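Local coordinates for protein host Factor for Q beta (PDB 3QSU) that forms a hexameric Sm-like RNA chaperone that binds adenine nucleotides of RNA and probably assists small regulatory RNAs, at residues B[24-29]-B[57-62]. Sequence-based numbering, arbitrary orientation.
With ZN (zinc ion), chain T; nucleotides of chain O.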
ATOM      1  N   VAL B  24     -18.486  -5.439   1.984  1.00 42.92           N
ATOM      2  CA  VAL B  24     -17.087  -5.048   2.128  1.00 40.93           C
ATOM      3  C   VAL B  24     -16.467  -4.856   0.751  1.00 43.66           C
ATOM      4  O   VAL B  24     -16.482  -5.773  -0.072  1.00 45.62           O
ATOM      5  CB  VAL B  24     -16.261  -6.117   2.885  1.00 42.17           C
ATOM      6  CG1 VAL B  24     -14.801  -5.713   2.932  1.00 42.84           C
ATOM      7  CG2 VAL B  24     -16.794  -6.346   4.294  1.00 36.72           C
ATOM      8  N   PHE B  25     -15.931  -3.668   0.494  1.00 42.40           N
ATOM      9  CA  PHE B  25     -15.209  -3.422  -0.751  1.00 42.06           C
ATOM     10  C   PHE B  25     -13.712  -3.500  -0.529  1.00 43.62           C
ATOM     11  O   PHE B  25     -13.185  -2.918   0.421  1.00 43.20           O
ATOM     12  CB  PHE B  25     -15.567  -2.054  -1.345  1.00 44.62           C
ATOM     13  CG  PHE B  25     -16.961  -1.987  -1.893  1.00 49.24           C
ATOM     14  CD1 PHE B  25     -17.225  -2.368  -3.201  1.00 52.36           C
ATOM     15  CD2 PHE B  25     -18.010  -1.552  -1.102  1.00 46.40           C
ATOM     16  CE1 PHE B  25     -18.513  -2.315  -3.708  1.00 54.03           C
ATOM     17  CE2 PHE B  25     -19.303  -1.487  -1.604  1.00 49.50           C
ATOM     18  CZ  PHE B  25     -19.555  -1.873  -2.904  1.00 51.81           C
ATOM     19  N   PHE B  26     -13.034  -4.208  -1.423  1.00 44.32           N
ATOM     20  CA  PHE B  26     -11.592  -4.409  -1.333  1.00 47.28           C
ATOM     21  C   PHE B  26     -10.828  -3.422  -2.210  1.00 49.35           C
ATOM     22  O   PHE B  26     -11.362  -2.902  -3.188  1.00 49.90           O
ATOM     23  CB  PHE B  26     -11.235  -5.846  -1.731  1.00 47.06           C
ATOM     24  CG  PHE B  26     -11.758  -6.877  -0.768  1.00 49.54           C
ATOM     25  CD1 PHE B  26     -10.888  -7.583   0.051  1.00 46.97           C
ATOM     26  CD2 PHE B  26     -13.122  -7.113  -0.657  1.00 46.17           C
ATOM     27  CE1 PHE B  26     -11.372  -8.516   0.948  1.00 46.61           C
ATOM     28  CE2 PHE B  26     -13.611  -8.048   0.239  1.00 49.90           C
ATOM     29  CZ  PHE B  26     -12.734  -8.751   1.042  1.00 46.28           C
ATOM     30  N   LEU B  27      -9.573  -3.177  -1.849  1.00 47.65           N
ATOM     31  CA  LEU B  27      -8.709  -2.283  -2.609  1.00 50.48           C
ATOM     32  C   LEU B  27      -8.752  -2.563  -4.102  1.00 52.76           C
ATOM     33  O   LEU B  27      -8.826  -1.635  -4.911  1.00 58.19           O
ATOM     34  CB  LEU B  27      -7.261  -2.390  -2.117  1.00 48.83           C
ATOM     35  CG  LEU B  27      -7.040  -1.903  -0.685  1.00 47.30           C
ATOM     36  CD1 LEU B  27      -5.552  -1.854  -0.382  1.00 46.41           C
ATOM     37  CD2 LEU B  27      -7.673  -0.522  -0.499  1.00 42.77           C
ATOM     38  N   ASN B  28      -8.701  -3.838  -4.468  1.00 50.33           N
ATOM     39  CA  ASN B  28      -8.593  -4.212  -5.876  1.00 50.35           C
ATOM     40  C   ASN B  28      -9.919  -4.175  -6.613  1.00 54.21           C
ATOM     41  O   ASN B  28     -10.002  -4.629  -7.758  1.00 54.57           O
ATOM     42  CB  ASN B  28      -7.961  -5.601  -6.029  1.00 52.05           C
ATOM     43  CG  ASN B  28      -8.849  -6.714  -5.480  1.00 54.12           C
ATOM     44  OD1 ASN B  28      -9.968  -6.468  -5.027  1.00 50.36           O
ATOM     45  ND2 ASN B  28      -8.352  -7.949  -5.531  1.00 52.15           N
ATOM     46  N   GLY B  29     -10.956  -3.659  -5.954  1.00 51.08           N
ATOM     47  CA  GLY B  29     -12.271  -3.563  -6.566  1.00 49.56           C
ATOM     48  C   GLY B  29     -13.247  -4.654  -6.160  1.00 52.61           C
ATOM     49  O   GLY B  29     -14.446  -4.528  -6.375  1.00 50.31           O
ATOM     50  N   LYS B  57      -7.381  -5.790   7.396  1.00 36.84           N
ATOM     51  CA  LYS B  57      -7.851  -4.422   7.210  1.00 35.75           C
ATOM     52  C   LYS B  57      -7.106  -3.701   6.076  1.00 36.88           C
ATOM     53  O   LYS B  57      -7.708  -2.888   5.375  1.00 34.39           O
ATOM     54  CB  LYS B  57      -7.794  -3.628   8.515  1.00 36.79           C
ATOM     55  CG  LYS B  57      -8.872  -4.047   9.530  1.00 40.01           C
ATOM     56  CD  LYS B  57      -8.773  -3.222  10.803  1.00 42.35           C
ATOM     57  CE  LYS B  57      -9.849  -3.568  11.800  1.00 44.27           C
ATOM     58  NZ  LYS B  57      -9.518  -2.962  13.111  1.00 47.58           N
ATOM     59  N   HIS B  58      -5.825  -4.024   5.862  1.00 32.84           N
ATOM     60  CA  HIS B  58      -5.080  -3.358   4.808  1.00 38.03           C
ATOM     61  C   HIS B  58      -5.638  -3.697   3.434  1.00 37.17           C
ATOM     62  O   HIS B  58      -5.368  -3.001   2.466  1.00 40.75           O
ATOM     63  CB  HIS B  58      -3.559  -3.633   4.885  1.00 38.00           C
ATOM     64  CG  HIS B  58      -3.175  -5.067   4.669  1.00 35.98           C
ATOM     65  ND1 HIS B  58      -2.488  -5.800   5.614  1.00 35.73           N
ATOM     66  CD2 HIS B  58      -3.372  -5.900   3.619  1.00 37.45           C
ATOM     67  CE1 HIS B  58      -2.272  -7.020   5.155  1.00 38.42           C
ATOM     68  NE2 HIS B  58      -2.801  -7.110   3.948  1.00 38.10           N
ATOM     69  N   ALA B  59      -6.408  -4.770   3.337  1.00 34.38           N
ATOM     70  CA  ALA B  59      -7.006  -5.111   2.054  1.00 35.80           C
ATOM     71  C   ALA B  59      -8.361  -4.409   1.816  1.00 39.52           C
ATOM     72  O   ALA B  59      -8.901  -4.468   0.719  1.00 40.82           O
ATOM     73  CB  ALA B  59      -7.184  -6.605   1.963  1.00 37.54           C
ATOM     74  N   ILE B  60      -8.914  -3.774   2.846  1.00 35.22           N
ATOM     75  CA  ILE B  60     -10.281  -3.246   2.773  1.00 36.46           C
ATOM     76  C   ILE B  60     -10.328  -1.757   2.390  1.00 37.21           C
ATOM     77  O   ILE B  60      -9.546  -0.966   2.903  1.00 35.87           O
ATOM     78  CB  ILE B  60     -11.041  -3.510   4.118  1.00 36.42           C
ATOM     79  CG1 ILE B  60     -11.214  -5.025   4.352  1.00 36.20           C
ATOM     80  CG2 ILE B  60     -12.386  -2.800   4.160  1.00 37.42           C
ATOM     81  CD1 ILE B  60     -11.755  -5.398   5.750  1.00 36.71           C
ATOM     82  N   SER B  61     -11.221  -1.396   1.468  1.00 37.90           N
ATOM     83  CA  SER B  61     -11.540   0.020   1.188  1.00 40.49           C
ATOM     84  C   SER B  61     -12.670   0.567   2.055  1.00 38.93           C
ATOM     85  O   SER B  61     -12.508   1.541   2.794  1.00 38.99           O
ATOM     86  CB  SER B  61     -11.995   0.193  -0.261  1.00 40.17           C
ATOM     87  OG  SER B  61     -10.892   0.421  -1.112  1.00 48.31           O
ATOM     88  N   THR B  62     -13.827  -0.072   1.937  1.00 37.37           N
ATOM     89  CA  THR B  62     -15.057   0.459   2.494  1.00 41.39           C
ATOM     90  C   THR B  62     -15.946  -0.638   3.056  1.00 39.45           C
ATOM     91  O   THR B  62     -16.012  -1.747   2.524  1.00 38.39           O
ATOM     92  CB  THR B  62     -15.893   1.206   1.412  1.00 38.07           C
ATOM     93  OG1 THR B  62     -15.055   2.095   0.666  1.00 43.45           O
ATOM     94  CG2 THR B  62     -17.013   2.008   2.052  1.00 40.98           C
TER
HETATM   95 ZN    ZN T  79      -1.822  -4.960   7.499  1.00 57.25          ZN
ATOM     96  P     A O   1     -13.710 -14.908  -7.005  0.62 65.85           P
ATOM     97  OP1   A O   1     -13.445 -15.767  -8.192  0.62 65.42           O
ATOM     98  OP2   A O   1     -14.831 -15.247  -6.085  0.62 61.11           O
ATOM     99  O5'   A O   1     -13.761 -13.364  -7.419  0.62 61.79           O
ATOM    100  C5'   A O   1     -13.358 -12.931  -8.720  0.62 60.25           C
ATOM    101  C4'   A O   1     -12.035 -12.197  -8.685  0.62 60.10           C
ATOM    102  O4'   A O   1     -11.882 -11.549  -7.387  0.62 59.91           O
ATOM    103  C3'   A O   1     -10.799 -13.079  -8.854  0.62 60.65           C
ATOM    104  O3'   A O   1      -9.750 -12.312  -9.444  0.62 59.78           O
ATOM    105  C2'   A O   1     -10.437 -13.385  -7.410  0.62 57.59           C
ATOM    106  O2'   A O   1      -9.105 -13.809  -7.210  0.62 59.47           O
ATOM    107  C1'   A O   1     -10.709 -12.037  -6.758  0.62 56.03           C
ATOM    108  N9    A O   1     -10.944 -12.116  -5.319  0.62 54.22           N
ATOM    109  C8    A O   1     -11.838 -12.938  -4.679  0.62 54.46           C
ATOM    110  N7    A O   1     -11.819 -12.820  -3.380  0.62 52.55           N
ATOM    111  C5    A O   1     -10.839 -11.873  -3.149  0.62 49.37           C
ATOM    112  C6    A O   1     -10.355 -11.326  -1.959  0.62 47.17           C
ATOM    113  N6    A O   1     -10.824 -11.683  -0.759  0.62 46.32           N
ATOM    114  N1    A O   1      -9.380 -10.400  -2.052  0.62 47.41           N
ATOM    115  C2    A O   1      -8.925 -10.061  -3.270  0.62 49.81           C
ATOM    116  N3    A O   1      -9.306 -10.511  -4.467  0.62 50.84           N
ATOM    117  C4    A O   1     -10.280 -11.430  -4.331  0.62 51.21           C
TER
HETATM  118  O   HOH W   1      -4.206  -4.864   8.503  1.00 39.69           O
HETATM  119  O   HOH W   2      -0.937  -2.897   7.994  1.00 54.53           O
HETATM  120  O   HOH W   3      -0.678  -6.887   8.433  1.00 47.46           O
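F25 meets both S61 and T62 through its backbone, and this two-against-one pairing is a classic beta bulge. Its carbonyl O takes N-H groups from S61 N at 2.7 Å and, more loosely, from T62 N. In return, F25 N gives a nearly straight bond to T62 O (171°). Past the bulge, L27 N donates to A59 O at 3.0 Å, and the same oxygen lies close to F26 CA in a C-H...O contact.

Among the side chains, the two methyls of L27 divide between two oxygens: with CG anti to its carbonyl carbon (chi1 -66°), CD1 comes against H58 O and CD2 lies 3.4 Å from S61 OG. The CG1 methyl of V24 packs on the opposite strand against I60 CG1 at 3.9 Å. F26 turns its ring beside A59 and lays one face against the adenine of the nucleotide in chain O, whose N3 is 2.9 Å from N28 ND2. A type I turn from F26 to G29, closed by G29 N bonding to F26 O, carries N28 to that base, and N28 OD1 is bonded to F30 N.

H58, on the 3-10 segment leading into the strand, binds a zinc ion through ND1 (2.2 Å). Three waters are also bound to the metal, and one of them accepts a hydrogen bond from H58 N; NE2 bonds to I60 O of a neighbouring subunit. Strand 22-26 lies between strands 31-39 and 60-65 in the strongly bent antiparallel Sm sheet, which T62 continues into a strand of another neighbouring subunit across the interface of the hexamer.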